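PDB 1SP3: cytochrome c, putative from Shewanella oneidensis, which probably acts as a respiratory tetrathionate reductase, an oxidoreductase that passes electrons among eight c-type hemes. Local coordinates for residues A[29-34]-A[91-96]; A[235-240]-A[400-405]; A[288-293]-A[324-329]. All coordinates share one frame; numbering follows the deposited sequence.

Interaction 1. Residues A[29-34]-A[91-96]; sequences QATDMM and KDKTKV. With HEC (heme c), chain E.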
loop_
_atom_site.group_PDB
_atom_site.type_symbol
_atom_site.label_atom_id
_atom_site.label_comp_id
_atom_site.label_asym_id
_atom_site.label_seq_id
_atom_site.Cartn_x
_atom_site.Cartn_y
_atom_site.Cartn_z
ATOM N N GLN A 29 -3.666 22.645 -12.462
ATOM C CA GLN A 29 -3.664 21.212 -12.165
ATOM C C GLN A 29 -2.359 20.811 -11.456
ATOM O O GLN A 29 -2.385 20.062 -10.519
ATOM C CB GLN A 29 -3.756 20.494 -13.519
ATOM C CG GLN A 29 -5.175 20.414 -14.185
ATOM C CD GLN A 29 -5.728 21.759 -14.627
ATOM O OE1 GLN A 29 -5.017 22.584 -15.124
ATOM N NE2 GLN A 29 -7.006 21.945 -14.462
ATOM N N ALA A 30 -1.209 21.322 -11.899
ATOM C CA ALA A 30 0.065 21.039 -11.238
ATOM C C ALA A 30 0.015 21.542 -9.804
ATOM O O ALA A 30 0.306 20.816 -8.849
ATOM C CB ALA A 30 1.186 21.614 -12.007
ATOM N N THR A 31 -0.387 22.790 -9.633
ATOM C CA THR A 31 -0.456 23.370 -8.320
ATOM C C THR A 31 -1.348 22.550 -7.408
ATOM O O THR A 31 -0.971 22.303 -6.267
ATOM C CB THR A 31 -1.019 24.747 -8.421
ATOM O OG1 THR A 31 -0.097 25.530 -9.185
ATOM C CG2 THR A 31 -1.015 25.405 -7.065
ATOM N N ASP A 32 -2.524 22.179 -7.928
ATOM C CA ASP A 32 -3.469 21.368 -7.168
ATOM C C ASP A 32 -2.896 19.985 -6.798
ATOM O O ASP A 32 -3.083 19.511 -5.707
ATOM C CB ASP A 32 -4.780 21.163 -7.964
ATOM C CG ASP A 32 -5.611 22.453 -8.094
ATOM O OD1 ASP A 32 -5.503 23.344 -7.180
ATOM O OD2 ASP A 32 -6.390 22.611 -9.090
ATOM N N MET A 33 -2.265 19.341 -7.740
ATOM C CA MET A 33 -1.815 17.989 -7.549
ATOM C C MET A 33 -0.704 18.020 -6.493
ATOM O O MET A 33 -0.556 17.111 -5.611
ATOM C CB MET A 33 -1.322 17.461 -8.889
ATOM C CG MET A 33 -1.477 15.910 -9.104
ATOM S SD MET A 33 -0.106 15.064 -8.211
ATOM C CE MET A 33 1.129 16.302 -8.774
ATOM N N MET A 34 0.078 19.080 -6.558
ATOM C CA MET A 34 1.263 19.136 -5.700
ATOM C C MET A 34 0.882 19.355 -4.231
ATOM O O MET A 34 1.720 19.158 -3.332
ATOM C CB MET A 34 2.228 20.231 -6.177
ATOM C CG MET A 34 2.871 19.871 -7.475
ATOM S SD MET A 34 3.573 21.348 -8.131
ATOM C CE MET A 34 5.372 21.398 -7.627
ATOM N N LYS A 91 8.755 21.997 -4.912
ATOM C CA LYS A 91 8.024 23.187 -5.347
ATOM C C LYS A 91 8.208 23.427 -6.820
ATOM O O LYS A 91 7.599 24.323 -7.424
ATOM C CB LYS A 91 8.416 24.451 -4.595
ATOM C CG LYS A 91 8.194 24.387 -3.080
ATOM C CD LYS A 91 6.732 24.110 -2.589
ATOM C CE LYS A 91 5.519 24.814 -3.351
ATOM N NZ LYS A 91 5.536 26.305 -3.790
ATOM N N ASP A 92 9.030 22.581 -7.408
ATOM C CA ASP A 92 9.223 22.672 -8.837
ATOM C C ASP A 92 8.122 21.997 -9.702
ATOM O O ASP A 92 8.123 20.736 -9.936
ATOM C CB ASP A 92 10.575 22.081 -9.174
ATOM C CG ASP A 92 10.997 22.378 -10.590
ATOM O OD1 ASP A 92 10.133 22.823 -11.445
ATOM O OD2 ASP A 92 12.184 22.117 -10.951
ATOM N N LYS A 93 7.285 22.852 -10.289
ATOM C CA LYS A 93 6.163 22.379 -11.129
ATOM C C LYS A 93 6.586 21.594 -12.346
ATOM O O LYS A 93 5.864 20.696 -12.779
ATOM C CB LYS A 93 5.182 23.500 -11.489
ATOM C CG LYS A 93 4.402 24.012 -10.269
ATOM C CD LYS A 93 4.437 25.547 -10.261
ATOM C CE LYS A 93 3.793 26.160 -9.030
ATOM N NZ LYS A 93 2.577 26.751 -9.579
ATOM N N THR A 94 7.748 21.906 -12.928
ATOM C CA THR A 94 8.155 21.092 -14.099
ATOM C C THR A 94 8.553 19.643 -13.792
ATOM O O THR A 94 8.807 18.843 -14.744
ATOM C CB THR A 94 9.271 21.768 -14.926
ATOM O OG1 THR A 94 10.450 21.722 -14.143
ATOM C CG2 THR A 94 9.012 23.274 -15.023
ATOM N N LYS A 95 8.615 19.299 -12.520
ATOM C CA LYS A 95 8.939 17.915 -12.112
ATOM C C LYS A 95 7.746 17.005 -11.837
ATOM O O LYS A 95 7.914 15.880 -11.374
ATOM C CB LYS A 95 9.853 17.919 -10.863
ATOM C CG LYS A 95 11.190 18.663 -11.100
ATOM C CD LYS A 95 11.832 18.253 -12.422
ATOM C CE LYS A 95 13.221 18.973 -12.643
ATOM N NZ LYS A 95 13.998 18.318 -13.766
ATOM N N VAL A 96 6.531 17.458 -12.114
ATOM C CA VAL A 96 5.364 16.587 -11.886
ATOM C C VAL A 96 5.283 15.648 -13.028
ATOM O O VAL A 96 5.649 16.033 -14.119
ATOM C CB VAL A 96 4.113 17.438 -11.761
ATOM C CG1 VAL A 96 2.841 16.587 -11.605
ATOM C CG2 VAL A 96 4.341 18.393 -10.589
HETATM FE FE HEC E . -4.807 14.803 -13.845
HETATM C CHA HEC E . -8.197 15.141 -14.258
HETATM C CHB HEC E . -4.413 17.343 -16.099
HETATM C CHC HEC E . -1.485 14.751 -13.140
HETATM C CHD HEC E . -5.157 12.039 -11.942
HETATM N NA HEC E . -6.077 16.000 -15.007
HETATM C C1A HEC E . -7.441 15.991 -14.991
HETATM C C2A HEC E . -7.979 17.039 -15.873
HETATM C C3A HEC E . -6.938 17.681 -16.370
HETATM C C4A HEC E . -5.721 17.033 -15.809
HETATM C CMA HEC E . -6.984 18.906 -17.345
HETATM C CAA HEC E . -9.480 17.356 -16.129
HETATM C CBA HEC E . -10.159 17.769 -14.785
HETATM C CGA HEC E . -9.411 18.926 -14.137
HETATM O O1A HEC E . -9.232 19.893 -14.919
HETATM O O2A HEC E . -9.034 18.915 -12.889
HETATM N NB HEC E . -3.319 15.819 -14.467
HETATM C C1B HEC E . -3.328 16.820 -15.392
HETATM C C2B HEC E . -1.983 17.322 -15.482
HETATM C C3B HEC E . -1.213 16.620 -14.665
HETATM C C4B HEC E . -2.011 15.647 -14.022
HETATM C CMB HEC E . -1.523 18.470 -16.446
HETATM C CAB HEC E . 0.320 16.834 -14.385
HETATM C CBB HEC E . 0.844 18.043 -14.008
HETATM N NC HEC E . -3.517 13.593 -12.690
HETATM C C1C HEC E . -2.179 13.730 -12.575
HETATM C C2C HEC E . -1.657 12.643 -11.770
HETATM C C3C HEC E . -2.678 11.866 -11.408
HETATM C C4C HEC E . -3.879 12.491 -11.992
HETATM C CMC HEC E . -0.159 12.484 -11.432
HETATM C CAC HEC E . -2.701 10.526 -10.570
HETATM C CBC HEC E . -1.965 10.254 -9.475
HETATM N ND HEC E . -6.398 13.785 -13.214
HETATM C C1D HEC E . -6.302 12.634 -12.420
HETATM C C2D HEC E . -7.605 12.159 -12.164
HETATM C C3D HEC E . -8.537 13.177 -12.829
HETATM C C4D HEC E . -7.708 14.101 -13.494
HETATM C CMD HEC E . -8.043 10.904 -11.308
HETATM C CAD HEC E . -10.066 13.143 -12.889
HETATM C CBD HEC E . -10.401 12.104 -13.956
HETATM C CGD HEC E . -11.871 11.791 -14.138
HETATM O O1D HEC E . -12.175 10.731 -14.759
HETATM O O2D HEC E . -12.718 12.596 -13.663
#
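Ala30, near the end of helix 15-34, comes closest through the backbone to Lys93, with the two CA atoms 6.2 Å apart, bringing the helix against a loop carrying a short 3-10 segment. The loop is shaped by an Asx turn, Asp92 OD1 accepting from Thr94 N; the same oxygen also takes Thr94 OG1. It leads into Cys98, which binds the heme of this contact. The small Ala30 lets the loop approach. Met34 supplies an apolar arm that crosses Lys93 at about a right angle, its SD 3.5 Å from Lys93 CG and its CE against the backbone of Lys91 and Asp92. The long Lys93 chain passes across the thioether, and NZ donates a hydrogen bond of 3.0 Å to Thr31 OG1, a hydroxyl that also bonds Glu27 O. On the heme side, Gln29 lays CG over the rim of one porphyrin face, 3.7 Å from heme CHB, and makes a weak hydrogen bond from NE2 to propionate O1A. Val96, branched at CB, packs CG2 on Met34 CG, while CG1, anti to the backbone N (chi1 177°), lies 3.4 Å from heme CBB and meets the Met33 CE methyl tip to tip at a tight 3.3 Å.

Interaction 2. Residues A[235-240]-A[400-405]; sequences CHIPFF and HMVSPK. With HEC (heme c), chain I.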
loop_
_atom_site.group_PDB
_atom_site.type_symbol
_atom_site.label_atom_id
_atom_site.label_comp_id
_atom_site.label_asym_id
_atom_site.label_seq_id
_atom_site.Cartn_x
_atom_site.Cartn_y
_atom_site.Cartn_z
ATOM N N CYS A 235 -17.631 -9.771 4.910
ATOM C CA CYS A 235 -18.374 -10.841 4.233
ATOM C C CYS A 235 -18.149 -10.924 2.706
ATOM O O CYS A 235 -18.198 -11.991 2.105
ATOM C CB CYS A 235 -19.852 -10.695 4.566
ATOM S SG CYS A 235 -20.098 -10.995 6.375
ATOM N N HIS A 236 -17.884 -9.790 2.087
ATOM C CA HIS A 236 -17.925 -9.646 0.644
ATOM C C HIS A 236 -16.582 -9.683 -0.022
ATOM O O HIS A 236 -16.496 -9.681 -1.258
ATOM C CB HIS A 236 -18.639 -8.354 0.337
ATOM C CG HIS A 236 -20.115 -8.474 0.563
ATOM N ND1 HIS A 236 -20.889 -9.335 -0.190
ATOM C CD2 HIS A 236 -20.942 -7.921 1.473
ATOM C CE1 HIS A 236 -22.129 -9.288 0.235
ATOM N NE2 HIS A 236 -22.202 -8.399 1.202
ATOM N N ILE A 237 -15.509 -9.714 0.777
ATOM C CA ILE A 237 -14.197 -10.080 0.233
ATOM C C ILE A 237 -13.633 -11.332 0.924
ATOM O O ILE A 237 -12.704 -11.230 1.745
ATOM C CB ILE A 237 -13.200 -8.851 0.311
ATOM C CG1 ILE A 237 -13.850 -7.490 -0.014
ATOM C CG2 ILE A 237 -11.985 -9.078 -0.660
ATOM C CD1 ILE A 237 -12.867 -6.266 0.187
ATOM N N PRO A 238 -14.161 -12.538 0.616
ATOM C CA PRO A 238 -13.735 -13.783 1.306
ATOM C C PRO A 238 -12.308 -14.151 0.955
ATOM O O PRO A 238 -11.693 -14.912 1.726
ATOM C CB PRO A 238 -14.659 -14.876 0.738
ATOM C CG PRO A 238 -15.281 -14.188 -0.659
ATOM C CD PRO A 238 -15.234 -12.753 -0.386
ATOM N N PHE A 239 -11.772 -13.649 -0.163
ATOM C CA PHE A 239 -10.381 -13.956 -0.568
ATOM C C PHE A 239 -9.730 -12.768 -1.290
ATOM O O PHE A 239 -10.416 -12.025 -2.061
ATOM C CB PHE A 239 -10.311 -15.163 -1.508
ATOM C CG PHE A 239 -10.821 -16.472 -0.871
ATOM C CD1 PHE A 239 -12.146 -16.909 -1.090
ATOM C CD2 PHE A 239 -9.985 -17.229 -0.035
ATOM C CE1 PHE A 239 -12.599 -18.174 -0.554
ATOM C CE2 PHE A 239 -10.418 -18.491 0.532
ATOM C CZ PHE A 239 -11.734 -18.971 0.255
ATOM N N PHE A 240 -8.416 -12.616 -1.073
ATOM C CA PHE A 240 -7.599 -11.792 -1.921
ATOM C C PHE A 240 -6.454 -12.620 -2.578
ATOM O O PHE A 240 -6.322 -13.848 -2.357
ATOM C CB PHE A 240 -7.129 -10.605 -1.101
ATOM C CG PHE A 240 -6.161 -10.963 -0.021
ATOM C CD1 PHE A 240 -4.811 -10.977 -0.279
ATOM C CD2 PHE A 240 -6.591 -11.196 1.284
ATOM C CE1 PHE A 240 -3.903 -11.263 0.740
ATOM C CE2 PHE A 240 -5.704 -11.516 2.301
ATOM C CZ PHE A 240 -4.383 -11.540 2.058
ATOM N N HIS A 400 -10.753 -4.224 -2.022
ATOM C CA HIS A 400 -11.046 -4.531 -3.433
ATOM C C HIS A 400 -11.273 -6.037 -3.630
ATOM O O HIS A 400 -11.136 -6.765 -2.664
ATOM C CB HIS A 400 -10.005 -3.916 -4.377
ATOM C CG HIS A 400 -9.709 -2.494 -4.018
ATOM N ND1 HIS A 400 -8.755 -2.150 -3.071
ATOM C CD2 HIS A 400 -10.332 -1.340 -4.361
ATOM C CE1 HIS A 400 -8.783 -0.835 -2.882
ATOM N NE2 HIS A 400 -9.718 -0.320 -3.660
ATOM N N MET A 401 -11.615 -6.478 -4.867
ATOM C CA MET A 401 -11.974 -7.857 -5.130
ATOM C C MET A 401 -13.298 -8.267 -4.451
ATOM O O MET A 401 -13.498 -9.443 -4.087
ATOM C CB MET A 401 -10.855 -8.858 -4.750
ATOM C CG MET A 401 -9.551 -8.661 -5.577
ATOM S SD MET A 401 -8.139 -9.814 -5.191
ATOM C CE MET A 401 -7.078 -9.363 -6.605
ATOM N N VAL A 402 -14.230 -7.355 -4.358
ATOM C CA VAL A 402 -15.512 -7.789 -3.845
ATOM C C VAL A 402 -15.988 -8.944 -4.782
ATOM O O VAL A 402 -15.910 -8.827 -6.004
ATOM C CB VAL A 402 -16.518 -6.628 -3.766
ATOM C CG1 VAL A 402 -17.970 -7.179 -3.497
ATOM C CG2 VAL A 402 -16.066 -5.572 -2.647
ATOM N N SER A 403 -16.360 -10.091 -4.199
ATOM C CA SER A 403 -16.774 -11.270 -4.976
ATOM C C SER A 403 -18.279 -11.189 -5.286
ATOM O O SER A 403 -18.993 -10.465 -4.563
ATOM C CB SER A 403 -16.556 -12.503 -4.104
ATOM O OG SER A 403 -15.173 -12.649 -3.953
ATOM N N PRO A 404 -18.788 -11.966 -6.275
ATOM C CA PRO A 404 -20.261 -12.043 -6.459
ATOM C C PRO A 404 -20.946 -12.436 -5.195
ATOM O O PRO A 404 -20.294 -13.057 -4.351
ATOM C CB PRO A 404 -20.468 -13.141 -7.523
ATOM C CG PRO A 404 -19.205 -13.176 -8.300
ATOM C CD PRO A 404 -18.046 -12.790 -7.272
ATOM N N LYS A 405 -22.225 -12.104 -5.083
ATOM C CA LYS A 405 -22.981 -12.294 -3.855
ATOM C C LYS A 405 -23.026 -13.769 -3.397
ATOM O O LYS A 405 -23.070 -14.057 -2.189
ATOM C CB LYS A 405 -24.377 -11.696 -4.042
ATOM C CG LYS A 405 -25.192 -12.407 -5.150
ATOM C CD LYS A 405 -26.531 -11.721 -5.385
ATOM C CE LYS A 405 -27.498 -12.623 -6.239
ATOM N NZ LYS A 405 -27.073 -12.531 -7.712
HETATM FE FE HEC I . -24.043 -8.392 1.970
HETATM C CHA HEC I . -25.586 -10.031 -0.370
HETATM C CHB HEC I . -24.001 -5.536 0.115
HETATM C CHC HEC I . -22.937 -6.489 4.746
HETATM C CHD HEC I . -23.490 -11.192 3.783
HETATM N NA HEC I . -24.746 -7.809 0.152
HETATM C C1A HEC I . -25.439 -8.688 -0.620
HETATM C C2A HEC I . -25.787 -7.965 -1.820
HETATM C C3A HEC I . -25.383 -6.699 -1.715
HETATM C C4A HEC I . -24.654 -6.593 -0.466
HETATM C CMA HEC I . -25.629 -5.587 -2.778
HETATM C CAA HEC I . -26.634 -8.571 -2.967
HETATM C CBA HEC I . -28.087 -8.468 -2.488
HETATM C CGA HEC I . -29.003 -9.181 -3.466
HETATM O O1A HEC I . -29.244 -8.656 -4.545
HETATM O O2A HEC I . -29.433 -10.316 -3.187
HETATM N NB HEC I . -23.584 -6.436 2.371
HETATM C C1B HEC I . -23.553 -5.457 1.400
HETATM C C2B HEC I . -23.149 -4.248 2.004
HETATM C C3B HEC I . -22.921 -4.484 3.273
HETATM C C4B HEC I . -23.178 -5.855 3.537
HETATM C CMB HEC I . -23.120 -2.900 1.256
HETATM C CAB HEC I . -22.532 -3.446 4.348
HETATM C CBB HEC I . -23.482 -2.482 4.445
HETATM N NC HEC I . -23.333 -8.756 3.912
HETATM C C1C HEC I . -22.864 -7.840 4.825
HETATM C C2C HEC I . -22.372 -8.556 5.937
HETATM C C3C HEC I . -22.508 -9.890 5.665
HETATM C C4C HEC I . -23.135 -10.015 4.372
HETATM C CMC HEC I . -21.734 -7.845 7.150
HETATM C CAC HEC I . -22.067 -11.112 6.547
HETATM C CBC HEC I . -22.257 -11.233 7.910
HETATM N ND HEC I . -24.414 -10.306 1.785
HETATM C C1D HEC I . -24.125 -11.350 2.614
HETATM C C2D HEC I . -24.650 -12.589 2.077
HETATM C C3D HEC I . -25.184 -12.210 0.766
HETATM C C4D HEC I . -25.078 -10.789 0.678
HETATM C CMD HEC I . -24.490 -14.029 2.711
HETATM C CAD HEC I . -25.896 -13.153 -0.300
HETATM C CBD HEC I . -27.357 -13.253 0.191
HETATM C CGD HEC I . -28.117 -12.233 -0.639
HETATM O O1D HEC I . -28.008 -12.304 -1.938
HETATM O O2D HEC I . -28.833 -11.341 -0.019
HETATM O O HOH W 1 -19.496 -11.065 -2.005
HETATM O O HOH W 2 -12.982 -11.609 -2.504
#
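Ile237 packs on Val402 where the chain leaves helix 232-236, their CA atoms only 4.9 Å apart, and the two side chains cross at about a right angle. This is the dense part of the contact. Ile237 sets CG2 3.2 Å from His400 O, brings CD1 against the same carbonyl and rests CG1 on Val402 CG2, a fit that suits a residue branched at CB. Cutting it back to an alanine would remove all three of these carbons, and would probably open a gap beside the His400 carbonyl and leave Val402 CG2 without its neighbour. Alongside, Ser403 N gives a straight hydrogen bond of 3.0 Å to His236 O, and Val402 CA makes a CA-H...O contact with the same oxygen. The segments join two heme sites: Cys235 and His236 close a CXXCH motif, with the cysteine SG bound to a vinyl-derived carbon and His236 NE2 2.0 Å from the heme iron opposite His218, while His400 ligates the iron of another heme together with His185. Away from this packing, two waters bridge the segments. One accepts from His236 ND1, in the plane of the imidazole, and is hydrogen-bonded to Ser403 O, which probably helps fix the rotation of the ligand ring; another donates to both Phe239 O and Met401 O, lying 2.7 Å from the latter. Lys242 also bonds Met401 O, as well as Ser403 OG. At this looser end the extended Met401 chain reaches Phe240, with SD 3.9 Å from Phe240 CA.

Interaction 3. Residues A[288-293]-A[324-329]; sequences YAWYNG and AKIYPF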
loop_
_atom_site.group_PDB
_atom_site.type_symbol
_atom_site.label_atom_id
_atom_site.label_comp_id
_atom_site.label_asym_id
_atom_site.label_seq_id
_atom_site.Cartn_x
_atom_site.Cartn_y
_atom_site.Cartn_z
ATOM N N TYR A 288 -9.052 -10.998 10.546
ATOM C CA TYR A 288 -10.123 -10.031 10.892
ATOM C C TYR A 288 -9.766 -9.247 12.126
ATOM O O TYR A 288 -9.262 -9.829 13.087
ATOM C CB TYR A 288 -11.410 -10.799 11.055
ATOM C CG TYR A 288 -11.688 -11.501 9.707
ATOM C CD1 TYR A 288 -11.372 -12.855 9.511
ATOM C CD2 TYR A 288 -12.205 -10.796 8.644
ATOM C CE1 TYR A 288 -11.591 -13.499 8.285
ATOM C CE2 TYR A 288 -12.440 -11.405 7.436
ATOM C CZ TYR A 288 -12.162 -12.748 7.278
ATOM O OH TYR A 288 -12.332 -13.292 6.054
ATOM N N ALA A 289 -10.087 -7.980 12.173
ATOM C CA ALA A 289 -9.767 -7.270 13.395
ATOM C C ALA A 289 -10.731 -6.129 13.607
ATOM O O ALA A 289 -11.212 -5.561 12.624
ATOM C CB ALA A 289 -8.271 -6.833 13.452
ATOM N N TRP A 290 -11.055 -5.833 14.875
ATOM C CA TRP A 290 -11.687 -4.576 15.204
ATOM C C TRP A 290 -10.964 -3.391 14.599
ATOM O O TRP A 290 -9.717 -3.271 14.682
ATOM C CB TRP A 290 -11.842 -4.369 16.729
ATOM C CG TRP A 290 -12.778 -5.362 17.343
ATOM C CD1 TRP A 290 -12.451 -6.452 18.117
ATOM C CD2 TRP A 290 -14.189 -5.415 17.136
ATOM N NE1 TRP A 290 -13.585 -7.167 18.424
ATOM C CE2 TRP A 290 -14.664 -6.573 17.810
ATOM C CE3 TRP A 290 -15.108 -4.612 16.415
ATOM C CZ2 TRP A 290 -16.000 -6.904 17.850
ATOM C CZ3 TRP A 290 -16.413 -4.919 16.468
ATOM C CH2 TRP A 290 -16.861 -6.065 17.159
ATOM N N TYR A 291 -11.739 -2.504 13.978
ATOM C CA TYR A 291 -11.140 -1.307 13.432
ATOM C C TYR A 291 -12.095 -0.170 13.590
ATOM O O TYR A 291 -13.217 -0.227 13.076
ATOM C CB TYR A 291 -10.794 -1.511 11.936
ATOM C CG TYR A 291 -10.154 -0.312 11.191
ATOM C CD1 TYR A 291 -8.954 0.282 11.639
ATOM C CD2 TYR A 291 -10.760 0.222 10.044
ATOM C CE1 TYR A 291 -8.386 1.359 10.948
ATOM C CE2 TYR A 291 -10.179 1.323 9.335
ATOM C CZ TYR A 291 -8.970 1.844 9.803
ATOM O OH TYR A 291 -8.445 2.941 9.151
ATOM N N ASN A 292 -11.603 0.914 14.196
ATOM C CA ASN A 292 -12.417 2.149 14.387
ATOM C C ASN A 292 -11.946 3.358 13.596
ATOM O O ASN A 292 -12.350 4.489 13.888
ATOM C CB ASN A 292 -12.416 2.560 15.878
ATOM C CG ASN A 292 -10.996 2.991 16.375
ATOM O OD1 ASN A 292 -10.080 3.247 15.564
ATOM N ND2 ASN A 292 -10.808 3.016 17.675
ATOM N N GLY A 293 -11.126 3.156 12.573
ATOM C CA GLY A 293 -10.680 4.324 11.824
ATOM C C GLY A 293 -9.264 4.775 12.253
ATOM O O GLY A 293 -8.611 5.537 11.563
ATOM N N ALA A 324 -15.998 0.933 16.283
ATOM C CA ALA A 324 -15.178 -0.089 15.611
ATOM C C ALA A 324 -16.120 -1.119 14.945
ATOM O O ALA A 324 -17.188 -1.394 15.527
ATOM C CB ALA A 324 -14.247 -0.772 16.621
ATOM N N LYS A 325 -15.747 -1.666 13.756
ATOM C CA LYS A 325 -16.420 -2.858 13.191
ATOM C C LYS A 325 -15.359 -3.906 12.872
ATOM O O LYS A 325 -14.149 -3.559 12.879
ATOM C CB LYS A 325 -17.200 -2.529 11.900
ATOM C CG LYS A 325 -18.463 -1.733 12.222
ATOM C CD LYS A 325 -19.170 -1.317 10.948
ATOM C CE LYS A 325 -20.247 -0.338 11.282
ATOM N NZ LYS A 325 -21.166 -0.474 10.186
ATOM N N ILE A 326 -15.774 -5.162 12.645
ATOM C CA ILE A 326 -14.787 -6.149 12.271
ATOM C C ILE A 326 -14.494 -6.042 10.777
ATOM O O ILE A 326 -15.415 -6.170 9.944
ATOM C CB ILE A 326 -15.251 -7.596 12.662
ATOM C CG1 ILE A 326 -15.475 -7.680 14.175
ATOM C CG2 ILE A 326 -14.291 -8.711 12.065
ATOM C CD1 ILE A 326 -16.323 -8.993 14.522
ATOM N N TYR A 327 -13.213 -5.780 10.438
ATOM C CA TYR A 327 -12.798 -5.546 9.041
ATOM C C TYR A 327 -11.754 -6.599 8.682
ATOM O O TYR A 327 -11.082 -7.141 9.592
ATOM C CB TYR A 327 -12.077 -4.201 8.934
ATOM C CG TYR A 327 -13.010 -2.978 8.702
ATOM C CD1 TYR A 327 -13.681 -2.363 9.810
ATOM C CD2 TYR A 327 -13.175 -2.416 7.404
ATOM C CE1 TYR A 327 -14.492 -1.274 9.645
ATOM C CE2 TYR A 327 -14.047 -1.247 7.185
ATOM C CZ TYR A 327 -14.664 -0.688 8.337
ATOM O OH TYR A 327 -15.549 0.333 8.241
ATOM N N PRO A 328 -11.518 -6.792 7.373
ATOM C CA PRO A 328 -10.543 -7.751 6.874
ATOM C C PRO A 328 -9.235 -7.085 6.496
ATOM O O PRO A 328 -9.186 -5.967 5.955
ATOM C CB PRO A 328 -11.188 -8.238 5.564
ATOM C CG PRO A 328 -11.878 -7.027 5.048
ATOM C CD PRO A 328 -12.245 -6.145 6.241
ATOM N N PHE A 329 -8.172 -7.838 6.704
ATOM C CA PHE A 329 -6.859 -7.296 6.577
ATOM C C PHE A 329 -5.896 -8.315 5.965
ATOM O O PHE A 329 -5.983 -9.531 6.232
ATOM C CB PHE A 329 -6.310 -6.942 7.973
ATOM C CG PHE A 329 -6.938 -5.739 8.572
ATOM C CD1 PHE A 329 -8.101 -5.861 9.369
ATOM C CD2 PHE A 329 -6.401 -4.474 8.322
ATOM C CE1 PHE A 329 -8.651 -4.778 9.942
ATOM C CE2 PHE A 329 -6.987 -3.340 8.871
ATOM C CZ PHE A 329 -8.136 -3.515 9.680
#
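Strands 287-291 and 325-339 are antiparallel neighbours in a large mixed beta sheet, paired here from Tyr288 with Pro328 to Tyr291 with Lys325. The hydrogen-bonded pairs are Ala289 with Tyr327 and Tyr291 with Lys325, each held by a reciprocal pair of backbone hydrogen bonds. Pro328, having no N-H to give, fits the non-hydrogen-bonded position facing Tyr288, and its CB packs near Tyr288 CE2. On the same face Trp290 and Ile326 form the other such pair. Ile326 CG1 sits over the six-membered ring of Trp290, 3.5 Å from its centroid and almost on the ring normal, a CH-pi contact well suited to a broad indole and a branched aliphatic chain; Trp290 NE1 turns to Leu426 O, and Ile326 also touches a heme. The other face carries an aromatic cluster. With CG anti to the backbone N (chi1 179°), Tyr291 swings its ring beside Tyr327 and meets it edge to face, its own edge toward the Tyr327 face, centroids 5.4 Å apart and planes at 86°. Phe329 in turn points its edge at the face of Tyr291. The small Ala289 leaves room for the Phe329 ring, whose CE1 comes within 4.1 Å of Ala289 CB. Tyr291 OH accepts from Gly198 N, and Gly293 N rests 3.5 Å above the plane of the Tyr291 ring, over its centre.

From the N terminus, interaction 1 comes first: it closes a loop of 56 residues, bringing the end of helix 15-34 against the loop that precedes helix 99-102. Interaction 2 opens well after interaction 1 has closed and spans 159 residues, returning the chain after strand 387-397 to the end of helix 232-236. Interaction 3 is nested inside that span, where a 30-residue excursion joins two strands of the mixed sheet. Interactions 2 and 3 lie near each other, with centres about 16 Å apart and nearest atoms about 4 Å apart. Interaction 1 stands across the chain's centre, its own centre about 37 Å from that of interaction 2.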